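Local coordinates for putative acyl-[acyl-carrier-protein] desaturase DesA2 (Mycobacterium tuberculosis, PDB 1ZA0) that is probably a diiron acyl-ACP desaturase that may introduce double bonds into acyl chains during mycobacterial fatty acid biosynthesis, at residues Y146-F157 / T207-R218; R251-T259 / E266-T274. All blocks are in the same frame, centred on the assembly; numbering follows the deposited sequence.

Contact 1 (Y146-F157 / T207-R218)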
loop_
_atom_site.group_PDB
_atom_site.type_symbol
_atom_site.label_atom_id
_atom_site.label_comp_id
_atom_site.label_asym_id
_atom_site.label_seq_id
_atom_site.Cartn_x
_atom_site.Cartn_y
_atom_site.Cartn_z
ATOM N N TYR A 146 19.998 2.408 1.639
ATOM C CA TYR A 146 19.375 2.438 2.971
ATOM C C TYR A 146 19.978 1.374 3.858
ATOM O O TYR A 146 20.057 0.182 3.464
ATOM C CB TYR A 146 17.864 2.155 2.905
ATOM C CG TYR A 146 16.941 3.326 2.607
ATOM C CD1 TYR A 146 15.557 3.109 2.544
ATOM C CD2 TYR A 146 17.413 4.628 2.367
ATOM C CE1 TYR A 146 14.667 4.136 2.260
ATOM C CE2 TYR A 146 16.525 5.672 2.079
ATOM C CZ TYR A 146 15.137 5.406 2.026
ATOM O OH TYR A 146 14.193 6.369 1.733
ATOM N N THR A 147 20.366 1.789 5.078
ATOM C CA THR A 147 20.678 0.815 6.132
ATOM C C THR A 147 19.500 -0.090 6.370
ATOM O O THR A 147 18.356 0.192 5.900
ATOM C CB THR A 147 21.027 1.485 7.480
ATOM O OG1 THR A 147 19.960 2.348 7.900
ATOM C CG2 THR A 147 22.321 2.443 7.384
ATOM N N GLN A 148 19.770 -1.176 7.098
ATOM C CA GLN A 148 18.715 -2.123 7.471
ATOM C C GLN A 148 17.595 -1.440 8.293
ATOM O O GLN A 148 16.448 -1.778 8.122
ATOM C CB GLN A 148 19.247 -3.330 8.257
ATOM N N VAL A 149 17.956 -0.483 9.138
ATOM C CA VAL A 149 17.039 0.152 10.080
ATOM C C VAL A 149 16.255 1.181 9.333
ATOM O O VAL A 149 15.060 1.265 9.495
ATOM C CB VAL A 149 17.772 0.787 11.316
ATOM C CG1 VAL A 149 16.866 1.711 12.135
ATOM C CG2 VAL A 149 18.326 -0.325 12.189
ATOM N N GLU A 150 16.941 1.954 8.516
ATOM C CA GLU A 150 16.322 2.870 7.582
ATOM C C GLU A 150 15.262 2.203 6.689
ATOM O O GLU A 150 14.219 2.800 6.439
ATOM C CB GLU A 150 17.376 3.547 6.719
ATOM C CG GLU A 150 17.964 4.792 7.362
ATOM C CD GLU A 150 19.215 5.344 6.633
ATOM O OE1 GLU A 150 19.713 4.717 5.688
ATOM O OE2 GLU A 150 19.696 6.408 7.040
ATOM N N THR A 151 15.504 0.961 6.322
ATOM C CA THR A 151 14.661 0.220 5.428
ATOM C C THR A 151 13.390 -0.211 6.190
ATOM O O THR A 151 12.275 -0.159 5.619
ATOM C CB THR A 151 15.427 -1.022 4.851
ATOM O OG1 THR A 151 16.460 -0.599 3.934
ATOM C CG2 THR A 151 14.554 -1.880 3.986
ATOM N N LEU A 152 13.563 -0.680 7.449
ATOM C CA LEU A 152 12.427 -1.154 8.218
ATOM C C LEU A 152 11.547 0.019 8.572
ATOM O O LEU A 152 10.336 -0.119 8.570
ATOM C CB LEU A 152 12.841 -1.956 9.464
ATOM C CG LEU A 152 13.595 -3.258 9.228
ATOM C CD1 LEU A 152 14.249 -3.820 10.595
ATOM C CD2 LEU A 152 12.688 -4.300 8.584
ATOM N N VAL A 153 12.149 1.170 8.872
ATOM C CA VAL A 153 11.417 2.368 9.221
ATOM C C VAL A 153 10.601 2.852 7.981
ATOM O O VAL A 153 9.447 3.147 8.112
ATOM C CB VAL A 153 12.358 3.464 9.686
ATOM C CG1 VAL A 153 11.656 4.836 9.750
ATOM C CG2 VAL A 153 12.975 3.058 11.105
ATOM N N TYR A 154 11.262 2.913 6.824
ATOM C CA TYR A 154 10.615 3.279 5.577
ATOM C C TYR A 154 9.388 2.385 5.315
ATOM O O TYR A 154 8.334 2.902 5.030
ATOM C CB TYR A 154 11.593 3.198 4.400
ATOM C CG TYR A 154 10.915 3.422 3.072
ATOM C CD1 TYR A 154 10.599 4.732 2.620
ATOM C CD2 TYR A 154 10.503 2.358 2.319
ATOM C CE1 TYR A 154 9.923 4.918 1.371
ATOM C CE2 TYR A 154 9.848 2.547 1.099
ATOM C CZ TYR A 154 9.561 3.809 0.652
ATOM O OH TYR A 154 8.903 3.924 -0.559
ATOM N N MET A 155 9.548 1.070 5.393
ATOM C CA MET A 155 8.483 0.155 5.153
ATOM C C MET A 155 7.321 0.307 6.145
ATOM O O MET A 155 6.158 0.190 5.740
ATOM C CB MET A 155 8.974 -1.270 5.173
ATOM C CG MET A 155 9.865 -1.646 4.010
ATOM S SD MET A 155 9.143 -1.322 2.388
ATOM C CE MET A 155 7.726 -2.506 2.503
ATOM N N ALA A 156 7.610 0.648 7.403
ATOM C CA ALA A 156 6.533 0.832 8.345
ATOM C C ALA A 156 5.658 2.015 7.969
ATOM O O ALA A 156 4.402 1.934 8.030
ATOM C CB ALA A 156 7.110 0.987 9.811
ATOM N N PHE A 157 6.288 3.115 7.590
ATOM C CA PHE A 157 5.541 4.280 7.207
ATOM C C PHE A 157 4.776 4.049 5.888
ATOM O O PHE A 157 3.689 4.545 5.702
ATOM C CB PHE A 157 6.472 5.453 7.011
ATOM C CG PHE A 157 6.794 6.182 8.248
ATOM C CD1 PHE A 157 5.848 6.981 8.850
ATOM C CD2 PHE A 157 8.100 6.128 8.797
ATOM C CE1 PHE A 157 6.138 7.689 9.999
ATOM C CE2 PHE A 157 8.410 6.863 9.981
ATOM C CZ PHE A 157 7.422 7.620 10.579
ATOM N N THR A 207 18.877 -0.609 19.234
ATOM C CA THR A 207 19.727 0.420 18.700
ATOM C C THR A 207 18.995 1.750 18.536
ATOM O O THR A 207 18.716 2.265 17.420
ATOM C CB THR A 207 20.428 -0.044 17.364
ATOM O OG1 THR A 207 21.274 1.019 16.918
ATOM C CG2 THR A 207 19.395 -0.206 16.204
ATOM N N ARG A 208 18.744 2.368 19.688
ATOM C CA ARG A 208 17.807 3.496 19.785
ATOM C C ARG A 208 18.066 4.735 18.927
ATOM O O ARG A 208 17.151 5.233 18.242
ATOM C CB ARG A 208 17.664 3.918 21.271
ATOM C CG ARG A 208 16.452 4.679 21.558
ATOM C CD ARG A 208 16.414 5.264 22.937
ATOM N NE ARG A 208 15.315 6.215 23.097
ATOM C CZ ARG A 208 14.043 5.889 23.244
ATOM N NH1 ARG A 208 13.679 4.638 23.294
ATOM N NH2 ARG A 208 13.129 6.841 23.357
ATOM N N ASP A 209 19.267 5.308 18.994
ATOM C CA ASP A 209 19.434 6.621 18.428
ATOM C C ASP A 209 19.501 6.520 16.913
ATOM O O ASP A 209 19.200 7.478 16.230
ATOM C CB ASP A 209 20.708 7.330 18.941
ATOM C CG ASP A 209 20.664 7.640 20.421
ATOM O OD1 ASP A 209 19.624 8.126 20.933
ATOM O OD2 ASP A 209 21.655 7.429 21.142
ATOM N N GLU A 210 19.956 5.384 16.425
ATOM C CA GLU A 210 19.940 5.038 15.010
ATOM C C GLU A 210 18.486 5.045 14.494
ATOM O O GLU A 210 18.178 5.720 13.506
ATOM C CB GLU A 210 20.555 3.634 14.828
ATOM C CG GLU A 210 21.126 3.368 13.448
ATOM C CD GLU A 210 21.434 1.909 13.222
ATOM O OE1 GLU A 210 21.429 1.483 12.038
ATOM O OE2 GLU A 210 21.650 1.163 14.229
ATOM N N THR A 211 17.617 4.312 15.207
ATOM C CA THR A 211 16.207 4.166 14.842
ATOM C C THR A 211 15.484 5.509 14.877
ATOM O O THR A 211 14.826 5.890 13.929
ATOM C CB THR A 211 15.571 3.070 15.701
ATOM O OG1 THR A 211 16.352 1.861 15.575
ATOM C CG2 THR A 211 14.187 2.654 15.148
ATOM N N ILE A 212 15.718 6.293 15.916
ATOM C CA ILE A 212 15.161 7.622 16.019
ATOM C C ILE A 212 15.594 8.522 14.860
ATOM O O ILE A 212 14.747 9.241 14.287
ATOM C CB ILE A 212 15.429 8.269 17.432
ATOM C CG1 ILE A 212 14.645 7.494 18.512
ATOM C CG2 ILE A 212 15.021 9.735 17.472
ATOM C CD1 ILE A 212 14.899 7.913 19.966
ATOM N N ALA A 213 16.877 8.485 14.522
ATOM C CA ALA A 213 17.386 9.273 13.414
ATOM C C ALA A 213 16.751 8.851 12.101
ATOM O O ALA A 213 16.469 9.684 11.298
ATOM C CB ALA A 213 18.928 9.133 13.304
ATOM N N ALA A 214 16.586 7.553 11.910
ATOM C CA ALA A 214 15.922 7.037 10.733
ATOM C C ALA A 214 14.459 7.528 10.686
ATOM O O ALA A 214 13.993 7.962 9.646
ATOM C CB ALA A 214 16.030 5.554 10.684
ATOM N N ILE A 215 13.769 7.555 11.817
ATOM C CA ILE A 215 12.383 7.980 11.837
ATOM C C ILE A 215 12.296 9.452 11.527
ATOM O O ILE A 215 11.413 9.899 10.749
ATOM C CB ILE A 215 11.711 7.621 13.207
ATOM C CG1 ILE A 215 11.629 6.106 13.375
ATOM C CG2 ILE A 215 10.339 8.305 13.300
ATOM C CD1 ILE A 215 11.312 5.624 14.805
ATOM N N ALA A 216 13.222 10.230 12.085
ATOM C CA ALA A 216 13.266 11.670 11.797
ATOM C C ALA A 216 13.465 11.958 10.323
ATOM O O ALA A 216 12.752 12.775 9.745
ATOM C CB ALA A 216 14.381 12.366 12.632
ATOM N N ALA A 217 14.381 11.243 9.699
ATOM C CA ALA A 217 14.725 11.504 8.286
ATOM C C ALA A 217 13.575 11.116 7.323
ATOM O O ALA A 217 13.275 11.856 6.385
ATOM C CB ALA A 217 16.008 10.773 7.924
ATOM N N ARG A 218 12.931 9.961 7.557
ATOM C CA ARG A 218 11.737 9.561 6.811
ATOM C C ARG A 218 10.576 10.516 7.022
ATOM O O ARG A 218 9.949 10.929 6.057
ATOM C CB ARG A 218 11.343 8.134 7.149
ATOM C CG ARG A 218 12.248 7.112 6.517
ATOM C CD ARG A 218 12.577 7.320 4.947
ATOM N NE ARG A 218 14.012 7.085 4.734
ATOM C CZ ARG A 218 15.007 8.005 4.779
ATOM N NH1 ARG A 218 16.250 7.590 4.622
ATOM N NH2 ARG A 218 14.802 9.310 4.934
HETATM O O HOH W 1 20.821 3.505 10.103
HETATM O O HOH W 2 20.966 -0.681 10.279
#
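Arg218 reaches across segment 146-157 and touches it with nearly every part of its side chain. Arg218 CB approaches the Phe157 ring at CD2, 4.2 Å away. CG rests on Val153 CG1. A bend at chi2 (-47°) then sets Arg218 CD at the edge of the Tyr154 ring, near its plane, 4.0 Å from Tyr154 CD1. A further bend at chi3 brings the guanidinium to Tyr146. The two side chains come from opposite directions, and the ring and guanidinium planes are 21° apart. Tyr146 OH sits over one face of the guanidinium. It is 3.1 Å from Arg218 NE, but the angle is too poor for a hydrogen bond. Arg218 NH1 lies 3.2 Å from Tyr146 CE2. NH2 forms a salt bridge with Asp221, while Glu150 OE2 adds only a nearby opposite charge.

The two helices belong to the helical desaturase fold of the ferritin clan and cross at -48°. Between them Val153 is a knob in a hole made by Thr211, Ala214, Ile215 and Arg218. Val153 CG1 meets Ile215 CG1 at 3.8 Å. The Phe157 ring takes Ile215 CG2 at its edge.

At the N-terminal ends of both helices, Val149 CG1 packs on Thr211 and Ala214. Val149 CG2 faces Glu210 OE1 at 3.6 Å. Thr147 and Glu150 form a capping box. One water joins Thr147 OG1 to Glu210 OE1, and a second donates to the same oxygen and accepts from Val149 N. Glu210 OE2 uses its anti lone pair to take a hydrogen bond from Thr207 OG1, 2.7 Å away.

Contact 2 (R251-T259 / E266-T274)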
loop_
_atom_site.group_PDB
_atom_site.type_symbol
_atom_site.label_atom_id
_atom_site.label_comp_id
_atom_site.label_asym_id
_atom_site.label_seq_id
_atom_site.Cartn_x
_atom_site.Cartn_y
_atom_site.Cartn_z
ATOM N N ARG A 251 0.624 13.916 6.650
ATOM C CA ARG A 251 1.019 14.612 7.866
ATOM C C ARG A 251 0.369 13.959 9.107
ATOM O O ARG A 251 1.040 13.545 10.020
ATOM C CB ARG A 251 0.701 16.145 7.699
ATOM C CG ARG A 251 1.306 17.095 8.777
ATOM C CD ARG A 251 0.598 18.488 8.973
ATOM N NE ARG A 251 -0.683 18.353 9.705
ATOM C CZ ARG A 251 -1.136 19.158 10.675
ATOM N NH1 ARG A 251 -0.428 20.202 11.127
ATOM N NH2 ARG A 251 -2.324 18.902 11.220
ATOM N N GLN A 252 -0.932 13.798 9.135
ATOM C CA GLN A 252 -1.522 13.131 10.275
ATOM C C GLN A 252 -0.963 11.695 10.520
ATOM O O GLN A 252 -0.666 11.360 11.667
ATOM C CB GLN A 252 -3.049 13.044 10.183
ATOM C CG GLN A 252 -3.770 12.808 11.513
ATOM C CD GLN A 252 -3.292 13.798 12.609
ATOM O OE1 GLN A 252 -3.475 14.994 12.444
ATOM N NE2 GLN A 252 -2.642 13.289 13.687
ATOM N N LEU A 253 -0.860 10.845 9.492
ATOM C CA LEU A 253 -0.453 9.431 9.757
ATOM C C LEU A 253 1.004 9.400 10.247
ATOM O O LEU A 253 1.351 8.546 11.028
ATOM C CB LEU A 253 -0.648 8.476 8.566
ATOM C CG LEU A 253 0.215 8.614 7.331
ATOM C CD1 LEU A 253 1.537 7.852 7.474
ATOM C CD2 LEU A 253 -0.542 8.139 6.071
ATOM N N ILE A 254 1.837 10.320 9.774
ATOM C CA ILE A 254 3.195 10.393 10.253
ATOM C C ILE A 254 3.235 10.695 11.778
ATOM O O ILE A 254 3.974 10.082 12.506
ATOM C CB ILE A 254 4.017 11.430 9.533
ATOM C CG1 ILE A 254 4.317 11.017 8.105
ATOM C CG2 ILE A 254 5.407 11.617 10.259
ATOM C CD1 ILE A 254 4.699 12.241 7.191
ATOM N N SER A 255 2.483 11.699 12.209
ATOM C CA SER A 255 2.268 11.978 13.632
ATOM C C SER A 255 1.734 10.780 14.414
ATOM O O SER A 255 2.266 10.448 15.450
ATOM C CB SER A 255 1.287 13.145 13.774
ATOM O OG SER A 255 1.100 13.508 15.120
ATOM N N ASP A 256 0.699 10.126 13.920
ATOM C CA ASP A 256 0.173 8.933 14.558
ATOM C C ASP A 256 1.186 7.778 14.656
ATOM O O ASP A 256 1.166 7.046 15.623
ATOM C CB ASP A 256 -1.068 8.399 13.853
ATOM C CG ASP A 256 -2.211 9.415 13.725
ATOM O OD1 ASP A 256 -2.292 10.390 14.510
ATOM O OD2 ASP A 256 -3.090 9.251 12.829
ATOM N N ARG A 257 2.017 7.585 13.656
ATOM C CA ARG A 257 2.942 6.475 13.671
ATOM C C ARG A 257 4.040 6.745 14.724
ATOM O O ARG A 257 4.441 5.857 15.465
ATOM C CB ARG A 257 3.523 6.286 12.278
ATOM C CG ARG A 257 4.514 5.192 12.118
ATOM C CD ARG A 257 3.932 3.874 12.374
ATOM N NE ARG A 257 4.161 3.457 13.753
ATOM C CZ ARG A 257 3.611 2.408 14.283
ATOM N NH1 ARG A 257 2.780 1.642 13.564
ATOM N NH2 ARG A 257 3.917 2.072 15.526
ATOM N N ILE A 258 4.500 7.966 14.780
ATOM C CA ILE A 258 5.536 8.366 15.778
ATOM C C ILE A 258 4.977 8.169 17.175
ATOM O O ILE A 258 5.631 7.580 18.028
ATOM C CB ILE A 258 5.936 9.833 15.524
ATOM C CG1 ILE A 258 6.786 9.906 14.278
ATOM C CG2 ILE A 258 6.709 10.439 16.750
ATOM C CD1 ILE A 258 6.958 11.261 13.725
ATOM N N THR A 259 3.735 8.615 17.361
ATOM C CA THR A 259 3.011 8.519 18.607
ATOM C C THR A 259 2.837 7.069 19.031
ATOM O O THR A 259 3.088 6.731 20.197
ATOM C CB THR A 259 1.621 9.279 18.479
ATOM O OG1 THR A 259 1.848 10.680 18.195
ATOM C CG2 THR A 259 0.788 9.244 19.758
ATOM N N GLU A 266 9.579 12.835 22.008
ATOM C CA GLU A 266 10.980 12.783 21.630
ATOM C C GLU A 266 11.405 14.100 20.988
ATOM O O GLU A 266 10.757 14.548 20.041
ATOM C CB GLU A 266 11.179 11.633 20.654
ATOM C CG GLU A 266 12.593 11.348 20.240
ATOM C CD GLU A 266 13.478 10.943 21.418
ATOM O OE1 GLU A 266 13.000 10.263 22.390
ATOM O OE2 GLU A 266 14.656 11.316 21.341
ATOM N N PRO A 267 12.433 14.781 21.535
ATOM C CA PRO A 267 12.770 16.143 21.074
ATOM C C PRO A 267 12.929 16.328 19.544
ATOM O O PRO A 267 12.335 17.235 19.008
ATOM C CB PRO A 267 14.097 16.471 21.820
ATOM C CG PRO A 267 14.089 15.603 23.046
ATOM C CD PRO A 267 13.316 14.341 22.640
ATOM N N SER A 268 13.689 15.491 18.870
ATOM C CA SER A 268 13.922 15.634 17.414
ATOM C C SER A 268 12.746 15.218 16.484
ATOM O O SER A 268 12.883 15.197 15.247
ATOM C CB SER A 268 15.142 14.818 17.029
ATOM O OG SER A 268 14.811 13.445 16.923
ATOM N N LEU A 269 11.609 14.852 17.076
ATOM C CA LEU A 269 10.436 14.391 16.318
ATOM C C LEU A 269 9.170 15.163 16.658
ATOM O O LEU A 269 8.164 14.959 16.010
ATOM C CB LEU A 269 10.160 12.903 16.602
ATOM C CG LEU A 269 11.263 11.879 16.313
ATOM C CD1 LEU A 269 10.840 10.512 16.836
ATOM C CD2 LEU A 269 11.612 11.831 14.821
ATOM N N LYS A 270 9.201 16.017 17.698
ATOM C CA LYS A 270 7.996 16.729 18.158
ATOM C C LYS A 270 7.484 17.683 17.065
ATOM O O LYS A 270 6.316 18.039 17.050
ATOM C CB LYS A 270 8.240 17.467 19.526
ATOM N N GLN A 271 8.370 18.078 16.171
ATOM C CA GLN A 271 8.020 18.923 15.021
ATOM C C GLN A 271 7.181 18.232 13.939
ATOM O O GLN A 271 6.600 18.921 13.084
ATOM C CB GLN A 271 9.289 19.435 14.358
ATOM C CG GLN A 271 10.141 18.342 13.769
ATOM C CD GLN A 271 11.306 18.866 12.966
ATOM O OE1 GLN A 271 11.137 19.765 12.151
ATOM N NE2 GLN A 271 12.485 18.288 13.178
ATOM N N PHE A 272 7.125 16.888 13.982
ATOM C CA PHE A 272 6.255 16.087 13.103
ATOM C C PHE A 272 4.996 15.619 13.783
ATOM O O PHE A 272 4.253 14.869 13.171
ATOM C CB PHE A 272 6.994 14.868 12.608
ATOM C CG PHE A 272 8.315 15.180 12.006
ATOM C CD1 PHE A 272 8.395 15.818 10.759
ATOM C CD2 PHE A 272 9.488 14.874 12.680
ATOM C CE1 PHE A 272 9.643 16.123 10.190
ATOM C CE2 PHE A 272 10.731 15.158 12.135
ATOM C CZ PHE A 272 10.807 15.794 10.870
ATOM N N VAL A 273 4.783 15.994 15.052
ATOM C CA VAL A 273 3.616 15.565 15.786
ATOM C C VAL A 273 2.622 16.704 15.851
ATOM O O VAL A 273 2.966 17.826 16.168
ATOM C CB VAL A 273 3.957 15.109 17.215
ATOM C CG1 VAL A 273 2.721 14.780 18.019
ATOM C CG2 VAL A 273 4.904 13.911 17.186
ATOM N N THR A 274 1.370 16.386 15.580
ATOM C CA THR A 274 0.294 17.347 15.696
ATOM C C THR A 274 -0.110 17.362 17.167
ATOM O O THR A 274 -1.159 17.863 17.502
ATOM C CB THR A 274 -0.892 16.922 14.779
ATOM O OG1 THR A 274 -1.540 15.758 15.322
ATOM C CG2 THR A 274 -0.378 16.508 13.371
HETATM O O HOH W 3 3.623 14.953 10.552
#
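Thr274 and Ile258 have the most surface buried where the C-terminal tail of the helical, ferritin-clan desaturase fold turns back on its last helix. Helix 251-259 is followed by a short loop and a segment that returns along it, away from the metal site.

Ile258 packs on three tail residues. Ile258 CD1 reaches Phe272 CB at 3.8 Å. Ile258 CG2 meets both Val273 CG2 and Leu269 CD1. Leu263 of the connecting loop also touches Ile258.

Ser255 supplies the polar centre. Its OG is anti to the backbone N (chi1 -177°). There Ser255 OG accepts from Thr274 N at 2.9 Å with an N-H...O angle of 163°. The same oxygen touches Val273 CA. A water donates to both Arg251 O and Phe272 O, bridging the two backbones.

Thr274 is held through its side chain as well. Its CG2 lies over one face of the Arg251 guanidinium, offset toward the rim. Gln252 bends at chi2 and uses NE2 twice, with both partners close to its amide plane. One N-H goes to Asp256 OD1, met from above the carboxylate plane. The other N-H of Gln252 NE2 goes to Thr274 OG1, 3.2 Å away.

From the N terminus, the chain first enters contact 1 at the start of helix 148-172. It then runs through helix 176-206 and returns with helix 208-221, so contact 1 closes an almost wholly helical loop. Contact 2 opens later, on helix 247-260, and closes a short loop when the tail comes back over that helix. The two contacts follow in series, without nesting or crossing. Their centres are about 14 Å apart, and they touch. Leu269 of the tail packs on Ala216, and Glu266 packs on Ile212. Phe157 meets Arg257. Together they join helices 148-172, 208-221 and 247-260 with the C-terminal tail.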